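Local coordinates for protein ribonuclease H (Uncultured organism, PDB 3U3G) that probably cleaves the RNA strand of RNA/DNA hybrids, as ribonucleases H of type 1 do, at residues 72-77 with 114-119; 2-7 with 23-28; 48-53 with 98-103. All coordinates share one frame; numbering follows the deposited sequence. Where two conformers were deposited one is given.

Interaction 1 of 3, residues 72-77 with 114-119; sequences VEVRMD and LVFVHI
E73 lays its carboxylate over V117 of the neighbouring strand, CD to CG2 at 3.5 Å, carried there by an extended chain whose CG stands anti to the backbone N (chi1 174°). There OE2 accepts a hydrogen bond of 2.7 Å from NE of R75, lying close to the guanidinium plane, and the salt bridge runs alongside V117. The aliphatic part of R75 crosses I119 at about a right angle, CB to CD1 at 3.8 Å. On the other face, the F116 ring stands beside V74, the two side chains pointing the same way with CD1 of F116 4.0 Å from CB of V74, and the sulfur of M76 approaches that ring obliquely in a Met-aromatic contact. L53 of helix 45-60, with M85 of helix 79-85, packs on this face. In one conformer L114 also lies against V72 and V74. Beneath the side chains five backbone bonds run from V72 to I119, among them V74 N to V115 O at 2.8 Å. Paired parallel strands whose connection runs through helices, here 79-85 and 94-110, are characteristic of the alpha/beta RNase H fold.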
# COMPACT_ATOMS: atom_id res chain seq x y z
N VAL A 72 -11.86 1.99 -7.28
CA VAL A 72 -10.52 2.07 -6.69
C VAL A 72 -9.73 0.80 -7.01
O VAL A 72 -10.22 -0.32 -6.80
CB VAL A 72 -10.59 2.25 -5.15
CG1 VAL A 72 -9.21 2.41 -4.58
CG2 VAL A 72 -11.45 3.46 -4.80
N GLU A 73 -8.48 0.97 -7.40
CA GLU A 73 -7.62 -0.16 -7.73
C GLU A 73 -6.29 0.06 -7.02
O GLU A 73 -5.74 1.17 -7.06
CB GLU A 73 -7.42 -0.19 -9.25
CG GLU A 73 -6.44 -1.21 -9.78
CD GLU A 73 -6.49 -1.30 -11.29
OE1 GLU A 73 -7.58 -1.58 -11.83
OE2 GLU A 73 -5.43 -1.23 -11.93
N VAL A 74 -5.76 -1.00 -6.41
CA VAL A 74 -4.44 -0.97 -5.77
C VAL A 74 -3.49 -1.86 -6.55
O VAL A 74 -3.80 -3.03 -6.81
CB VAL A 74 -4.52 -1.48 -4.32
CG1 VAL A 74 -3.10 -1.64 -3.75
CG2 VAL A 74 -5.33 -0.54 -3.46
N ARG A 75 -2.41 -1.26 -7.03
CA ARG A 75 -1.36 -1.93 -7.79
C ARG A 75 -0.14 -2.18 -6.93
O ARG A 75 0.34 -1.28 -6.24
CB ARG A 75 -0.99 -1.10 -9.02
CG ARG A 75 -2.16 -0.94 -9.97
CD ARG A 75 -1.87 -0.02 -11.14
NE ARG A 75 -3.05 0.05 -12.02
CZ ARG A 75 -3.09 0.75 -13.15
NH1 ARG A 75 -2.04 1.44 -13.54
NH2 ARG A 75 -4.24 0.82 -13.83
N MET A 76 0.33 -3.42 -6.92
CA MET A 76 1.48 -3.80 -6.11
C MET A 76 2.40 -4.65 -6.96
O MET A 76 1.93 -5.47 -7.76
CB MET A 76 1.02 -4.65 -4.93
CG MET A 76 0.00 -3.97 -4.04
SD MET A 76 -0.56 -5.04 -2.71
CE MET A 76 0.43 -4.45 -1.34
N ASP A 77 3.70 -4.56 -6.71
CA ASP A 77 4.63 -5.40 -7.45
C ASP A 77 4.99 -6.71 -6.75
O ASP A 77 5.71 -7.53 -7.32
CB ASP A 77 5.88 -4.61 -7.90
CG ASP A 77 6.78 -4.19 -6.74
OD1 ASP A 77 6.25 -3.65 -5.76
OD2 ASP A 77 8.00 -4.03 -6.99
N LEU A 114 -12.90 -2.21 -3.88
CA LEU A 114 -11.47 -2.16 -4.14
C LEU A 114 -11.02 -3.42 -4.86
O LEU A 114 -11.34 -4.53 -4.41
CB LEU A 114 -10.70 -2.04 -2.82
CG LEU A 114 -9.18 -1.99 -2.92
CD1 LEU A 114 -8.76 -0.73 -3.66
CD2 LEU A 114 -8.56 -2.04 -1.53
N VAL A 115 -10.19 -3.27 -5.89
CA VAL A 115 -9.53 -4.41 -6.52
C VAL A 115 -8.03 -4.30 -6.45
O VAL A 115 -7.49 -3.20 -6.31
CB VAL A 115 -9.96 -4.62 -7.97
CG1 VAL A 115 -11.45 -4.92 -8.04
CG2 VAL A 115 -9.62 -3.43 -8.82
N PHE A 116 -7.37 -5.45 -6.40
CA PHE A 116 -5.91 -5.53 -6.37
C PHE A 116 -5.37 -6.02 -7.72
O PHE A 116 -5.96 -6.91 -8.35
CB PHE A 116 -5.46 -6.50 -5.28
CG PHE A 116 -5.77 -6.02 -3.88
CD1 PHE A 116 -4.80 -5.34 -3.16
CD2 PHE A 116 -6.95 -6.37 -3.26
CE1 PHE A 116 -5.08 -4.89 -1.88
CE2 PHE A 116 -7.24 -5.89 -1.98
CZ PHE A 116 -6.30 -5.15 -1.30
N VAL A 117 -4.25 -5.46 -8.14
CA VAL A 117 -3.63 -5.80 -9.41
C VAL A 117 -2.13 -5.97 -9.23
O VAL A 117 -1.47 -5.09 -8.67
CB VAL A 117 -3.88 -4.70 -10.46
CG1 VAL A 117 -3.09 -4.97 -11.73
CG2 VAL A 117 -5.36 -4.59 -10.77
N HIS A 118 -1.60 -7.09 -9.69
CA HIS A 118 -0.16 -7.35 -9.65
C HIS A 118 0.50 -6.71 -10.87
O HIS A 118 0.06 -6.93 -11.99
CB HIS A 118 0.11 -8.85 -9.62
CG HIS A 118 1.52 -9.23 -9.98
ND1 HIS A 118 2.62 -8.72 -9.34
CD2 HIS A 118 1.98 -10.19 -10.81
CE1 HIS A 118 3.71 -9.23 -9.89
NE2 HIS A 118 3.35 -10.17 -10.73
N ILE A 119 1.43 -5.79 -10.63
CA ILE A 119 2.19 -5.15 -11.70
C ILE A 119 3.67 -5.53 -11.59
O ILE A 119 4.15 -5.86 -10.51
CB ILE A 119 2.04 -3.60 -11.63
CG1 ILE A 119 2.48 -3.08 -10.26
CG2 ILE A 119 0.59 -3.22 -11.90
CD1 ILE A 119 2.61 -1.55 -10.18

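Interaction 2 of 3, residues 2-7 with 23-28; sequences NKIIIY and VVITDE
Strands 3-7 and 23-26 run antiparallel, 162° between their directions, with I5-T26 and Y7-V24 as hydrogen-bonded pairs and I6-I25 as the non-hydrogen-bonded pair between them. They are two arms of the beta hairpin that opens the RNase H fold. Each hydrogen-bonded pair is closed by two backbone bonds, the shortest from Y7 N to V24 O at 2.7 Å. On the face toward helix 45-60, I4 and I25 meet methyl to methyl, their CG2 atoms a tight 3.4 Å apart, while I6 and V23 lie side by side and both pack on A56 of that helix.

The other face carries I5, Y7, V24 and T26. The Y7 ring leans across V24, CD1 to CB at 4.1 Å, with V24 O near the ring plane at its edge. T26 turns OG1 between its backbone N and carbonyl carbon (chi1 80°), where the hydroxyl donates to D27 O and rests against CB of I5.

Past the regular pairing, E28 takes over from the backbone. Its chain bends at chi2 and brings OE1 to N2 N at 2.8 Å and to K3 N at 3.3 Å; both donors come from the same face of the carboxylate, well above its plane. The N2 amide stacks on that carboxylate, the planes 13° apart. With an alanine here in place of E28, the N-H groups of N2 and K3 would probably lose their shared acceptor, and the N2 side chain the carboxylate it stacks on. K3 directs its amine to E71 instead.

Two waters bridge the segments. One donates to both OD1 of N2 and OE2 of E28; the other links the hydroxyls of Y7 and T26, lying 2.8 Å from Y7 OH and donating to T26 OG1.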
# COMPACT_ATOMS: atom_id res chain seq x y z
N ASN A 2 -12.54 9.75 -12.30
CA ASN A 2 -13.48 8.63 -12.48
C ASN A 2 -12.95 7.31 -11.95
O ASN A 2 -13.67 6.31 -11.92
CB ASN A 2 -13.85 8.46 -13.96
CG ASN A 2 -14.34 9.74 -14.59
OD1 ASN A 2 -14.21 9.93 -15.80
ND2 ASN A 2 -15.03 10.56 -13.81
N LYS A 3 -11.66 7.26 -11.66
CA LYS A 3 -11.10 6.12 -10.97
C LYS A 3 -9.96 6.61 -10.13
O LYS A 3 -9.35 7.64 -10.42
CB LYS A 3 -10.59 5.07 -11.96
CG LYS A 3 -10.20 3.74 -11.31
CD LYS A 3 -9.54 2.79 -12.30
CE LYS A 3 -10.28 2.75 -13.62
NZ LYS A 3 -10.19 1.41 -14.26
N ILE A 4 -9.74 5.92 -9.02
CA ILE A 4 -8.60 6.18 -8.15
C ILE A 4 -7.66 4.98 -8.22
O ILE A 4 -8.08 3.84 -7.99
CB ILE A 4 -9.06 6.43 -6.71
CG1 ILE A 4 -9.85 7.74 -6.62
CG2 ILE A 4 -7.85 6.49 -5.77
CD1 ILE A 4 -10.49 8.00 -5.24
N ILE A 5 -6.44 5.23 -8.68
CA ILE A 5 -5.43 4.18 -8.81
C ILE A 5 -4.36 4.39 -7.76
O ILE A 5 -3.77 5.48 -7.67
CB ILE A 5 -4.79 4.19 -10.22
CG1 ILE A 5 -5.86 3.98 -11.30
CG2 ILE A 5 -3.72 3.09 -10.32
CD1 ILE A 5 -5.38 4.30 -12.69
N ILE A 6 -4.11 3.37 -6.95
CA ILE A 6 -3.18 3.44 -5.84
C ILE A 6 -2.02 2.50 -6.12
O ILE A 6 -2.23 1.39 -6.62
CB ILE A 6 -3.87 3.00 -4.53
CG1 ILE A 6 -5.06 3.91 -4.20
CG2 ILE A 6 -2.87 3.02 -3.38
CD1 ILE A 6 -5.92 3.41 -3.05
N TYR A 7 -0.79 2.98 -5.92
CA TYR A 7 0.39 2.11 -5.89
C TYR A 7 0.94 2.12 -4.48
O TYR A 7 1.08 3.20 -3.88
CB TYR A 7 1.50 2.65 -6.81
CG TYR A 7 1.07 2.85 -8.25
CD1 TYR A 7 0.21 3.89 -8.59
CD2 TYR A 7 1.41 1.93 -9.23
CE1 TYR A 7 -0.18 4.10 -9.92
CE2 TYR A 7 1.01 2.11 -10.55
CZ TYR A 7 0.18 3.16 -10.87
OH TYR A 7 -0.28 3.32 -12.17
N VAL A 23 3.14 5.47 -0.95
CA VAL A 23 1.84 5.38 -1.60
C VAL A 23 1.78 6.45 -2.68
O VAL A 23 2.10 7.63 -2.42
CB VAL A 23 0.70 5.64 -0.59
CG1 VAL A 23 -0.65 5.53 -1.29
CG2 VAL A 23 0.79 4.69 0.63
N VAL A 24 1.40 6.06 -3.89
CA VAL A 24 1.12 7.01 -4.96
C VAL A 24 -0.33 6.82 -5.36
O VAL A 24 -0.80 5.69 -5.55
CB VAL A 24 2.01 6.73 -6.21
CG1 VAL A 24 1.68 7.71 -7.32
CG2 VAL A 24 3.49 6.78 -5.84
N ILE A 25 -1.06 7.92 -5.47
CA ILE A 25 -2.45 7.87 -5.89
C ILE A 25 -2.65 8.74 -7.11
O ILE A 25 -2.20 9.90 -7.12
CB ILE A 25 -3.41 8.34 -4.78
CG1 ILE A 25 -3.05 7.66 -3.45
CG2 ILE A 25 -4.87 8.09 -5.19
CD1 ILE A 25 -4.03 7.93 -2.32
N THR A 26 -3.20 8.16 -8.16
CA THR A 26 -3.48 8.90 -9.40
C THR A 26 -4.94 8.81 -9.77
O THR A 26 -5.67 7.92 -9.32
CB THR A 26 -2.61 8.42 -10.60
OG1 THR A 26 -3.18 7.23 -11.17
CG2 THR A 26 -1.16 8.17 -10.18
N ASP A 27 -5.34 9.63 -10.74
CA ASP A 27 -6.62 9.42 -11.39
C ASP A 27 -6.46 8.53 -12.62
O ASP A 27 -5.37 7.97 -12.87
CB ASP A 27 -7.31 10.76 -11.72
CG ASP A 27 -6.58 11.56 -12.80
OD1 ASP A 27 -5.68 11.05 -13.49
OD2 ASP A 27 -6.98 12.72 -12.99
N GLU A 28 -7.55 8.37 -13.35
CA GLU A 28 -7.59 7.47 -14.50
C GLU A 28 -6.75 7.96 -15.66
O GLU A 28 -6.46 7.20 -16.59
CB GLU A 28 -9.05 7.27 -14.94
CG GLU A 28 -9.65 8.47 -15.67
CD GLU A 28 -10.22 9.55 -14.73
OE1 GLU A 28 -10.08 9.44 -13.50
OE2 GLU A 28 -10.70 10.60 -15.24
O HOH W 1 -11.78 10.57 -17.67
O HOH W 2 -1.73 5.58 -12.88

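Interaction 3 of 3, residues 48-53 with 98-103; sequences AEYEAL and EKFAKI
Y50 projects from segment 48-53 of helix 45-60 and inserts its ring against K99, F100 and I103 on segment 98-103 of helix 94-110, which makes it the main apolar bridge between the two. The segments run nearly parallel, 17° apart, but their axes stay 10.4 Å from each other, so long side chains do the joining. The ring takes its neighbours mainly along one edge: CD2 lies 3.9 Å from CB of K99, and CE2 4.0 Å from CB of F100, both carbons near the ring plane. At its far end the phenol oxygen meets the edge of the F100 ring, 3.8 Å from CD1, while its hydrogen bond goes to Q84 beyond the two helices.

I103 comes at Y50 at about a right angle. Its CG1 is anti to the carbonyl carbon (chi1 -71°), and the extended chain sends CD1 obliquely to the ring, 3.9 Å from CD2, and 3.8 Å from the backbone oxygen of Y50. The same methyl reaches CB of L53 one turn further on, at 4.3 Å. M85 of helix 79-85 touches Y50, L53 and I103, adding a third helix to this apolar cluster.

K99 divides its work. Its CB packs on Y50, and its chain, bent at chi4, then carries the amine to E51, where NZ donates to OE2 at 2.9 Å in a salt bridge. The lysine approaches from above the carboxylate plane, 58° out of it. The salt bridge probably helps hold the partly exposed flank, beside the apolar contacts of Y50, I103 and L53. Packing of helices 45-60 and 94-110 against each other next to the central sheet is characteristic of the alpha/beta RNase H fold.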
# COMPACT_ATOMS: atom_id res chain seq x y z
N ALA A 48 6.24 -3.91 6.59
CA ALA A 48 6.21 -2.63 5.89
C ALA A 48 5.29 -2.60 4.67
O ALA A 48 4.57 -1.63 4.49
CB ALA A 48 7.63 -2.16 5.53
N GLU A 49 5.29 -3.66 3.86
CA GLU A 49 4.36 -3.72 2.73
C GLU A 49 2.91 -3.63 3.21
O GLU A 49 2.07 -2.98 2.57
CB GLU A 49 4.54 -5.01 1.93
CG GLU A 49 5.80 -5.07 1.05
CD GLU A 49 5.55 -4.74 -0.42
OE1 GLU A 49 4.57 -4.02 -0.75
OE2 GLU A 49 6.37 -5.16 -1.27
N TYR A 50 2.60 -4.34 4.28
CA TYR A 50 1.23 -4.33 4.81
C TYR A 50 0.90 -2.97 5.43
O TYR A 50 -0.20 -2.45 5.21
CB TYR A 50 1.05 -5.42 5.86
CG TYR A 50 0.65 -6.78 5.32
CD1 TYR A 50 1.28 -7.34 4.22
CD2 TYR A 50 -0.32 -7.55 5.96
CE1 TYR A 50 0.92 -8.60 3.75
CE2 TYR A 50 -0.63 -8.82 5.54
CZ TYR A 50 -0.03 -9.33 4.41
OH TYR A 50 -0.42 -10.57 3.94
N GLU A 51 1.87 -2.35 6.09
CA GLU A 51 1.65 -1.02 6.64
C GLU A 51 1.40 0.00 5.54
O GLU A 51 0.66 0.96 5.73
CB GLU A 51 2.82 -0.58 7.52
CG GLU A 51 3.00 -1.31 8.84
CD GLU A 51 2.01 -0.88 9.92
OE1 GLU A 51 0.95 -0.26 9.60
OE2 GLU A 51 2.26 -1.23 11.10
N ALA A 52 2.04 -0.16 4.38
CA ALA A 52 1.81 0.77 3.29
C ALA A 52 0.39 0.67 2.77
O ALA A 52 -0.24 1.69 2.48
CB ALA A 52 2.81 0.51 2.16
N LEU A 53 -0.16 -0.55 2.72
CA LEU A 53 -1.58 -0.71 2.38
C LEU A 53 -2.49 -0.05 3.42
O LEU A 53 -3.48 0.60 3.06
CB LEU A 53 -1.94 -2.19 2.24
CG LEU A 53 -1.37 -2.95 1.05
CD1 LEU A 53 -1.50 -4.45 1.29
CD2 LEU A 53 -2.12 -2.54 -0.20
N GLU A 98 -2.50 -10.64 11.97
CA GLU A 98 -3.33 -9.62 12.57
C GLU A 98 -3.54 -8.42 11.64
O GLU A 98 -4.68 -8.00 11.42
CB GLU A 98 -2.83 -9.23 13.97
CG GLU A 98 -3.50 -10.05 15.07
CD GLU A 98 -2.77 -9.99 16.40
OE1 GLU A 98 -2.75 -11.03 17.10
OE2 GLU A 98 -2.43 -8.87 16.83
N LYS A 99 -2.48 -7.99 10.96
CA LYS A 99 -2.62 -6.92 9.99
C LYS A 99 -3.46 -7.32 8.78
O LYS A 99 -4.23 -6.52 8.24
CB LYS A 99 -1.25 -6.38 9.57
CG LYS A 99 -0.59 -5.52 10.65
CD LYS A 99 0.91 -5.36 10.41
CE LYS A 99 1.64 -4.93 11.69
NZ LYS A 99 1.11 -3.67 12.25
N PHE A 100 -3.38 -8.59 8.40
CA PHE A 100 -4.19 -9.06 7.29
C PHE A 100 -5.68 -8.91 7.61
O PHE A 100 -6.47 -8.44 6.78
CB PHE A 100 -3.88 -10.53 7.00
CG PHE A 100 -4.61 -11.07 5.82
CD1 PHE A 100 -4.15 -10.81 4.53
CD2 PHE A 100 -5.89 -11.59 5.96
CE1 PHE A 100 -4.89 -11.19 3.42
CE2 PHE A 100 -6.63 -11.97 4.85
CZ PHE A 100 -6.12 -11.76 3.58
N ALA A 101 -6.07 -9.36 8.80
CA ALA A 101 -7.47 -9.25 9.23
C ALA A 101 -7.93 -7.80 9.34
O ALA A 101 -9.04 -7.44 8.93
CB ALA A 101 -7.66 -9.97 10.57
N LYS A 102 -7.03 -6.95 9.82
CA LYS A 102 -7.33 -5.53 9.96
C LYS A 102 -7.57 -4.88 8.60
O LYS A 102 -8.59 -4.23 8.39
CB LYS A 102 -6.16 -4.86 10.67
CG LYS A 102 -6.25 -3.34 10.74
CD LYS A 102 -5.13 -2.76 11.59
CE LYS A 102 -5.07 -1.24 11.43
NZ LYS A 102 -4.02 -0.64 12.32
N ILE A 103 -6.69 -5.17 7.63
CA ILE A 103 -6.84 -4.67 6.28
C ILE A 103 -8.14 -5.16 5.64
O ILE A 103 -8.87 -4.39 5.03
CB ILE A 103 -5.65 -5.09 5.39
CG1 ILE A 103 -4.40 -4.32 5.80
CG2 ILE A 103 -5.97 -4.88 3.91
CD1 ILE A 103 -3.10 -4.94 5.32

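Interactions 1 and 2 lie in one five-stranded sheet, their centres about 10 Å apart, and adjoin where strand 71-76 pairs with strand 3-12: the backbones of E73 and R75 bond to I6. Interaction 3 sits in the helices on one side of that sheet, its centre about 14 Å from that of interaction 1 and 19 Å from that of interaction 2. L53 links it to interaction 1, and V23 packing on A52 links it to interaction 2. Along the chain interaction 2 closes first; the segments of interactions 3 and 1 then alternate, 48-53, 72-77, 98-103 and 114-119. This alternation reflects strands and helices following one another in one alpha/beta domain, the RNase H fold.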